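Local atomic coordinates of cobalamin biosynthesis protein CobN (Mycobacterium tuberculosis, PDB entry 7C6O), a protein that forms the large, catalytic subunit of cobaltochelatase, which inserts cobalt into the corrin ring of hydrogenobyrinic acid a,c-diamide during cobalamin biosynthesis. Residues A[79-92]-A[102-116]. Residues are numbered along the deposited sequence; the frame is centred on the assembly and turned at random.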
ATOM      1  N   LEU A  79      21.155  35.070  35.089  1.00 21.89           N
ATOM      2  CA  LEU A  79      22.479  35.359  35.630  1.00 24.18           C
ATOM      3  C   LEU A  79      22.408  35.853  37.068  1.00 27.29           C
ATOM      4  O   LEU A  79      23.330  35.608  37.855  1.00 25.92           O
ATOM      5  CB  LEU A  79      23.193  36.391  34.756  1.00 26.49           C
ATOM      6  CG  LEU A  79      23.703  35.910  33.399  1.00 28.97           C
ATOM      7  CD1 LEU A  79      24.184  37.084  32.561  1.00 31.72           C
ATOM      8  CD2 LEU A  79      24.817  34.899  33.590  1.00 30.36           C
ATOM      9  N   ALA A  80      21.326  36.547  37.429  1.00 24.70           N
ATOM     10  CA  ALA A  80      21.189  37.058  38.787  1.00 27.52           C
ATOM     11  C   ALA A  80      21.112  35.943  39.820  1.00 30.05           C
ATOM     12  O   ALA A  80      21.390  36.185  40.998  1.00 30.75           O
ATOM     13  CB  ALA A  80      19.947  37.947  38.888  1.00 28.52           C
ATOM     14  N   GLU A  81      20.749  34.730  39.408  1.00 29.69           N
ATOM     15  CA  GLU A  81      20.601  33.610  40.326  1.00 32.40           C
ATOM     16  C   GLU A  81      21.812  32.688  40.351  1.00 30.10           C
ATOM     17  O   GLU A  81      21.804  31.706  41.098  1.00 30.34           O
ATOM     18  CB  GLU A  81      19.353  32.794  39.965  1.00 35.32           C
ATOM     19  CG  GLU A  81      18.052  33.575  40.012  1.00 41.35           C
ATOM     20  CD  GLU A  81      16.843  32.703  39.735  0.05 44.30           C
ATOM     21  OE1 GLU A  81      17.029  31.493  39.480  0.77 45.67           O
ATOM     22  OE2 GLU A  81      15.709  33.224  39.774  0.32 45.77           O
ATOM     23  N   ALA A  82      22.850  32.981  39.574  1.00 25.61           N
ATOM     24  CA  ALA A  82      23.929  32.033  39.336  1.00 22.29           C
ATOM     25  C   ALA A  82      25.168  32.371  40.157  1.00 18.87           C
ATOM     26  O   ALA A  82      25.550  33.539  40.280  1.00 20.50           O
ATOM     27  CB  ALA A  82      24.291  31.996  37.850  1.00 18.55           C
ATOM     28  N   SER A  83      25.794  31.333  40.716  1.00 17.79           N
ATOM     29  CA  SER A  83      27.118  31.452  41.314  1.00 19.37           C
ATOM     30  C   SER A  83      28.222  31.118  40.323  1.00 19.18           C
ATOM     31  O   SER A  83      29.333  31.653  40.432  1.00 20.61           O
ATOM     32  CB  SER A  83      27.240  30.531  42.531  1.00 25.76           C
ATOM     33  OG  SER A  83      26.236  30.807  43.490  1.00 33.28           O
ATOM     34  N   ILE A  84      27.937  30.223  39.380  1.00 17.38           N
ATOM     35  CA  ILE A  84      28.840  29.865  38.293  1.00 16.40           C
ATOM     36  C   ILE A  84      27.999  29.728  37.033  1.00 16.34           C
ATOM     37  O   ILE A  84      26.857  29.263  37.089  1.00 19.79           O
ATOM     38  CB  ILE A  84      29.597  28.549  38.576  1.00 15.26           C
ATOM     39  CG1 ILE A  84      30.302  28.595  39.931  1.00 14.81           C
ATOM     40  CG2 ILE A  84      30.611  28.262  37.476  1.00 15.33           C
ATOM     41  CD1 ILE A  84      30.954  27.284  40.309  1.00 16.57           C
ATOM     42  N   VAL A  85      28.559  30.134  35.897  1.00 16.85           N
ATOM     43  CA  VAL A  85      27.895  29.999  34.608  1.00 15.86           C
ATOM     44  C   VAL A  85      28.757  29.133  33.702  1.00 14.86           C
ATOM     45  O   VAL A  85      29.983  29.285  33.665  1.00 16.15           O
ATOM     46  CB  VAL A  85      27.626  31.368  33.949  1.00 16.32           C
ATOM     47  CG1 VAL A  85      26.740  31.195  32.718  1.00 15.29           C
ATOM     48  CG2 VAL A  85      26.983  32.315  34.942  1.00 19.82           C
ATOM     49  N   VAL A  86      28.111  28.222  32.979  1.00 15.16           N
ATOM     50  CA  VAL A  86      28.759  27.380  31.981  1.00 15.51           C
ATOM     51  C   VAL A  86      28.046  27.588  30.656  1.00 15.95           C
ATOM     52  O   VAL A  86      26.817  27.485  30.589  1.00 15.29           O
ATOM     53  CB  VAL A  86      28.729  25.894  32.378  1.00 15.20           C
ATOM     54  CG1 VAL A  86      29.371  25.042  31.292  1.00 14.94           C
ATOM     55  CG2 VAL A  86      29.429  25.692  33.700  1.00 16.84           C
ATOM     56  N   ILE A  87      28.815  27.875  29.609  1.00 15.99           N
ATOM     57  CA  ILE A  87      28.287  28.087  28.266  1.00 14.11           C
ATOM     58  C   ILE A  87      28.920  27.060  27.337  1.00 13.46           C
ATOM     59  O   ILE A  87      30.149  26.940  27.289  1.00 14.02           O
ATOM     60  CB  ILE A  87      28.566  29.518  27.770  1.00 14.53           C
ATOM     61  CG1 ILE A  87      27.920  30.548  28.703  1.00 17.06           C
ATOM     62  CG2 ILE A  87      28.073  29.694  26.342  1.00 16.77           C
ATOM     63  CD1 ILE A  87      28.264  31.982  28.355  1.00 17.80           C
ATOM     64  N   ARG A  88      28.084  26.322  26.604  1.00 11.58           N
ATOM     65  CA  ARG A  88      28.553  25.350  25.619  1.00 12.14           C
ATOM     66  C   ARG A  88      27.844  25.611  24.298  1.00 10.71           C
ATOM     67  O   ARG A  88      26.620  25.458  24.212  1.00 14.62           O
ATOM     68  CB  ARG A  88      28.295  23.911  26.089  1.00 10.20           C
ATOM     69  CG  ARG A  88      28.845  22.835  25.148  1.00 10.45           C
ATOM     70  CD  ARG A  88      28.934  21.474  25.843  1.00 10.57           C
ATOM     71  NE  ARG A  88      29.551  20.460  24.989  1.00 12.35           N
ATOM     72  CZ  ARG A  88      28.873  19.526  24.327  1.00 17.38           C
ATOM     73  NH1 ARG A  88      27.550  19.466  24.423  1.00 16.83           N
ATOM     74  NH2 ARG A  88      29.518  18.647  23.574  1.00 19.93           N
ATOM     75  N   ILE A  89      28.604  26.006  23.272  1.00 13.15           N
ATOM     76  CA  ILE A  89      28.038  26.329  21.965  1.00 15.52           C
ATOM     77  C   ILE A  89      28.949  25.818  20.854  1.00 14.22           C
ATOM     78  O   ILE A  89      30.152  25.625  21.038  1.00 14.06           O
ATOM     79  CB  ILE A  89      27.810  27.848  21.774  1.00 20.07           C
ATOM     80  CG1 ILE A  89      29.140  28.599  21.848  1.00 23.71           C
ATOM     81  CG2 ILE A  89      26.816  28.395  22.795  1.00 23.32           C
ATOM     82  CD1 ILE A  89      29.010  30.087  21.619  1.00 27.98           C
ATOM     83  N   LEU A  90      28.354  25.615  19.682  1.00 18.56           N
ATOM     84  CA  LEU A  90      29.109  25.403  18.456  1.00 22.13           C
ATOM     85  C   LEU A  90      29.445  26.742  17.812  1.00 24.02           C
ATOM     86  O   LEU A  90      28.711  27.723  17.957  1.00 25.72           O
ATOM     87  CB  LEU A  90      28.320  24.547  17.464  1.00 25.35           C
ATOM     88  CG  LEU A  90      28.083  23.082  17.809  1.00 25.58           C
ATOM     89  CD1 LEU A  90      27.162  22.454  16.778  1.00 25.39           C
ATOM     90  CD2 LEU A  90      29.404  22.339  17.866  1.00 24.90           C
ATOM     91  N   GLY A  91      30.564  26.775  17.092  1.00 22.01           N
ATOM     92  CA  GLY A  91      30.953  27.956  16.352  1.00 22.36           C
ATOM     93  C   GLY A  91      31.863  28.916  17.085  1.00 22.41           C
ATOM     94  O   GLY A  91      32.163  29.990  16.547  1.00 25.89           O
ATOM     95  N   GLY A  92      32.302  28.578  18.292  1.00 24.84           N
ATOM     96  CA  GLY A  92      33.234  29.422  19.005  1.00 22.67           C
ATOM     97  C   GLY A  92      32.612  30.700  19.550  1.00 23.69           C
ATOM     98  O   GLY A  92      31.397  30.876  19.617  1.00 25.98           O
ATOM     99  N   THR A 102      28.001  39.473  27.694  1.00 27.93           N
ATOM    100  CA  THR A 102      27.144  39.841  28.817  1.00 27.53           C
ATOM    101  C   THR A 102      27.502  39.048  30.068  1.00 27.04           C
ATOM    102  O   THR A 102      27.572  39.607  31.170  1.00 27.08           O
ATOM    103  CB  THR A 102      25.676  39.623  28.445  1.00 27.21           C
ATOM    104  OG1 THR A 102      25.314  40.516  27.383  1.00 26.90           O
ATOM    105  CG2 THR A 102      24.773  39.875  29.644  1.00 27.82           C
ATOM    106  N   VAL A 103      27.738  37.743  29.918  1.00 25.15           N
ATOM    107  CA  VAL A 103      28.091  36.913  31.068  1.00 23.11           C
ATOM    108  C   VAL A 103      29.416  37.370  31.668  1.00 24.55           C
ATOM    109  O   VAL A 103      29.542  37.538  32.886  1.00 23.56           O
ATOM    110  CB  VAL A 103      28.132  35.429  30.660  1.00 21.91           C
ATOM    111  CG1 VAL A 103      28.660  34.576  31.801  1.00 21.67           C
ATOM    112  CG2 VAL A 103      26.748  34.968  30.246  1.00 20.63           C
ATOM    113  N   ILE A 104      30.416  37.597  30.814  1.00 29.19           N
ATOM    114  CA  ILE A 104      31.737  37.988  31.298  1.00 34.21           C
ATOM    115  C   ILE A 104      31.677  39.347  31.986  1.00 37.31           C
ATOM    116  O   ILE A 104      32.295  39.552  33.038  1.00 37.82           O
ATOM    117  CB  ILE A 104      32.750  37.972  30.138  1.00 34.74           C
ATOM    118  CG1 ILE A 104      33.026  36.529  29.707  1.00 35.20           C
ATOM    119  CG2 ILE A 104      34.037  38.684  30.531  1.00 33.79           C
ATOM    120  CD1 ILE A 104      33.898  36.412  28.485  1.00 36.87           C
ATOM    121  N   ALA A 105      30.923  40.290  31.416  1.00 37.52           N
ATOM    122  CA  ALA A 105      30.819  41.616  32.014  1.00 37.19           C
ATOM    123  C   ALA A 105      30.119  41.592  33.367  1.00 35.36           C
ATOM    124  O   ALA A 105      30.325  42.508  34.172  1.00 35.69           O
ATOM    125  CB  ALA A 105      30.084  42.565  31.068  1.00 36.67           C
ATOM    126  N   GLY A 106      29.308  40.570  33.639  1.00 33.48           N
ATOM    127  CA  GLY A 106      28.548  40.500  34.874  1.00 31.78           C
ATOM    128  C   GLY A 106      29.326  40.073  36.100  1.00 33.53           C
ATOM    129  O   GLY A 106      28.808  40.195  37.214  1.00 34.47           O
ATOM    130  N   GLY A 107      30.547  39.569  35.930  1.00 30.66           N
ATOM    131  CA  GLY A 107      31.391  39.223  37.052  1.00 31.48           C
ATOM    132  C   GLY A 107      31.220  37.820  37.598  1.00 29.05           C
ATOM    133  O   GLY A 107      32.060  37.379  38.394  1.00 30.34           O
ATOM    134  N   VAL A 108      30.169  37.108  37.214  1.00 24.53           N
ATOM    135  CA  VAL A 108      30.013  35.727  37.687  1.00 23.05           C
ATOM    136  C   VAL A 108      31.060  34.849  37.010  1.00 22.45           C
ATOM    137  O   VAL A 108      31.242  34.950  35.783  1.00 23.12           O
ATOM    138  CB  VAL A 108      28.600  35.220  37.394  1.00 24.80           C
ATOM    139  CG1 VAL A 108      28.420  33.810  37.936  1.00 24.40           C
ATOM    140  CG2 VAL A 108      27.560  36.162  37.989  1.00 28.29           C
ATOM    141  N   PRO A 109      31.779  34.001  37.748  1.00 20.50           N
ATOM    142  CA  PRO A 109      32.756  33.107  37.112  1.00 19.23           C
ATOM    143  C   PRO A 109      32.126  32.327  35.967  1.00 15.58           C
ATOM    144  O   PRO A 109      31.082  31.689  36.125  1.00 15.79           O
ATOM    145  CB  PRO A 109      33.190  32.188  38.258  1.00 18.41           C
ATOM    146  CG  PRO A 109      32.973  33.011  39.491  1.00 21.67           C
ATOM    147  CD  PRO A 109      31.743  33.834  39.212  1.00 21.22           C
ATOM    148  N   ALA A 110      32.762  32.394  34.801  1.00 16.19           N
ATOM    149  CA  ALA A 110      32.195  31.874  33.565  1.00 14.50           C
ATOM    150  C   ALA A 110      33.101  30.799  32.982  1.00 12.70           C
ATOM    151  O   ALA A 110      34.306  31.019  32.810  1.00 13.81           O
ATOM    152  CB  ALA A 110      31.983  32.997  32.545  1.00 15.57           C
ATOM    153  N   VAL A 111      32.513  29.648  32.674  1.00 12.21           N
ATOM    154  CA  VAL A 111      33.207  28.529  32.046  1.00 14.97           C
ATOM    155  C   VAL A 111      32.691  28.420  30.617  1.00 12.87           C
ATOM    156  O   VAL A 111      31.501  28.161  30.402  1.00 14.35           O
ATOM    157  CB  VAL A 111      32.978  27.220  32.819  1.00 16.28           C
ATOM    158  CG1 VAL A 111      33.918  26.132  32.324  1.00 17.89           C
ATOM    159  CG2 VAL A 111      33.149  27.450  34.318  1.00 15.84           C
ATOM    160  N   LEU A 112      33.576  28.620  29.643  1.00 14.63           N
ATOM    161  CA  LEU A 112      33.209  28.616  28.230  1.00 12.39           C
ATOM    162  C   LEU A 112      33.823  27.397  27.560  1.00 11.19           C
ATOM    163  O   LEU A 112      35.048  27.243  27.554  1.00 15.41           O
ATOM    164  CB  LEU A 112      33.686  29.892  27.536  1.00 13.22           C
ATOM    165  CG  LEU A 112      33.389  31.227  28.219  1.00 16.23           C
ATOM    166  CD1 LEU A 112      34.029  32.368  27.433  1.00 16.53           C
ATOM    167  CD2 LEU A 112      31.895  31.447  28.372  1.00 13.42           C
ATOM    168  N   VAL A 113      32.976  26.537  26.991  1.00 11.39           N
ATOM    169  CA  VAL A 113      33.443  25.330  26.322  1.00 13.51           C
ATOM    170  C   VAL A 113      32.746  25.200  24.974  1.00 13.95           C
ATOM    171  O   VAL A 113      31.687  25.783  24.726  1.00 11.54           O
ATOM    172  CB  VAL A 113      33.217  24.061  27.174  1.00 13.23           C
ATOM    173  CG1 VAL A 113      33.940  24.178  28.516  1.00 12.80           C
ATOM    174  CG2 VAL A 113      31.733  23.817  27.375  1.00 13.04           C
ATOM    175  N   SER A 114      33.357  24.410  24.100  1.00 14.85           N
ATOM    176  CA  SER A 114      32.875  24.215  22.743  0.55 16.27           C
ATOM    177  C   SER A 114      32.018  22.959  22.649  1.00 17.25           C
ATOM    178  O   SER A 114      32.216  21.992  23.390  1.00 16.45           O
ATOM    179  CB  SER A 114      34.054  24.118  21.771  0.55 18.00           C
ATOM    180  OG  SER A 114      33.621  23.790  20.466  0.55 19.73           O
ATOM    181  N   GLY A 115      31.055  22.985  21.729  1.00 16.04           N
ATOM    182  CA  GLY A 115      30.293  21.792  21.416  1.00 14.13           C
ATOM    183  C   GLY A 115      31.011  20.833  20.495  1.00 15.38           C
ATOM    184  O   GLY A 115      30.588  19.681  20.353  1.00 18.26           O
ATOM    185  N   GLU A 116      32.085  21.294  19.861  1.00 15.39           N
ATOM    186  CA  GLU A 116      32.947  20.426  19.077  1.00 16.89           C
ATOM    187  C   GLU A 116      33.721  19.483  19.996  1.00 17.67           C
ATOM    188  O   GLU A 116      33.852  19.716  21.201  1.00 16.98           O
ATOM    189  CB  GLU A 116      33.922  21.258  18.237  1.00 15.54           C
ATOM    190  CG  GLU A 116      33.279  22.094  17.121  0.89 22.68           C
ATOM    191  CD  GLU A 116      32.695  23.414  17.604  0.41 24.00           C
ATOM    192  OE1 GLU A 116      32.353  23.523  18.799  0.43 22.58           O
ATOM    193  OE2 GLU A 116      32.576  24.352  16.786  0.82 25.94           O
TER
HETATM  194  O   HOH W   1      32.350  20.126  25.679  1.00 12.92           O
HETATM  195  O   HOH W   2      32.409  18.684  23.293  1.00 16.66           O
HETATM  196  O   HOH W   3      32.548  26.413  19.890  1.00 26.10           O
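V85 to I89 pair in parallel with A110 to S114, the strand axes approaching to 4.7 Å and 13° off alignment, through backbone hydrogen bonds that start at V85 N to P109 O, include a weak one from I89 N to V113 O (3.4 Å) and close with G115 N to I89 O. On the face of V85 and I87 the helix that joins the strands packs on them: V103 meets both residues tip to tip, its CG2 3.8 Å from I87 CD1. I87 also runs alongside L112, their CD1 and CD2 ends in contact, while V108 crosses V85 at about a right angle, CG1 touching CG2. The opposite face carries V86, V111, R88 and V113, and is packed by helices 131-143 and 146-161. R88 leaves it with CG anti to the backbone N (chi1 -176°) and an extended chain, the aliphatic part against V113 CG2 and one guanidinium face over G115 CA. Two waters link NE to S114 O and NH2 to E116 O, and NH1 forms a salt bridge with D51. Past the strands, E116 OE2 accepts a hydrogen bond from G91 N (3.2 Å) on its syn side. Strand 84-89, helix 97-105 and strand 110-114 thus form a beta-alpha-beta crossover at the edge of a four-stranded parallel sheet, whose order 2-1-3-4 is consistent with a flavodoxin-like domain.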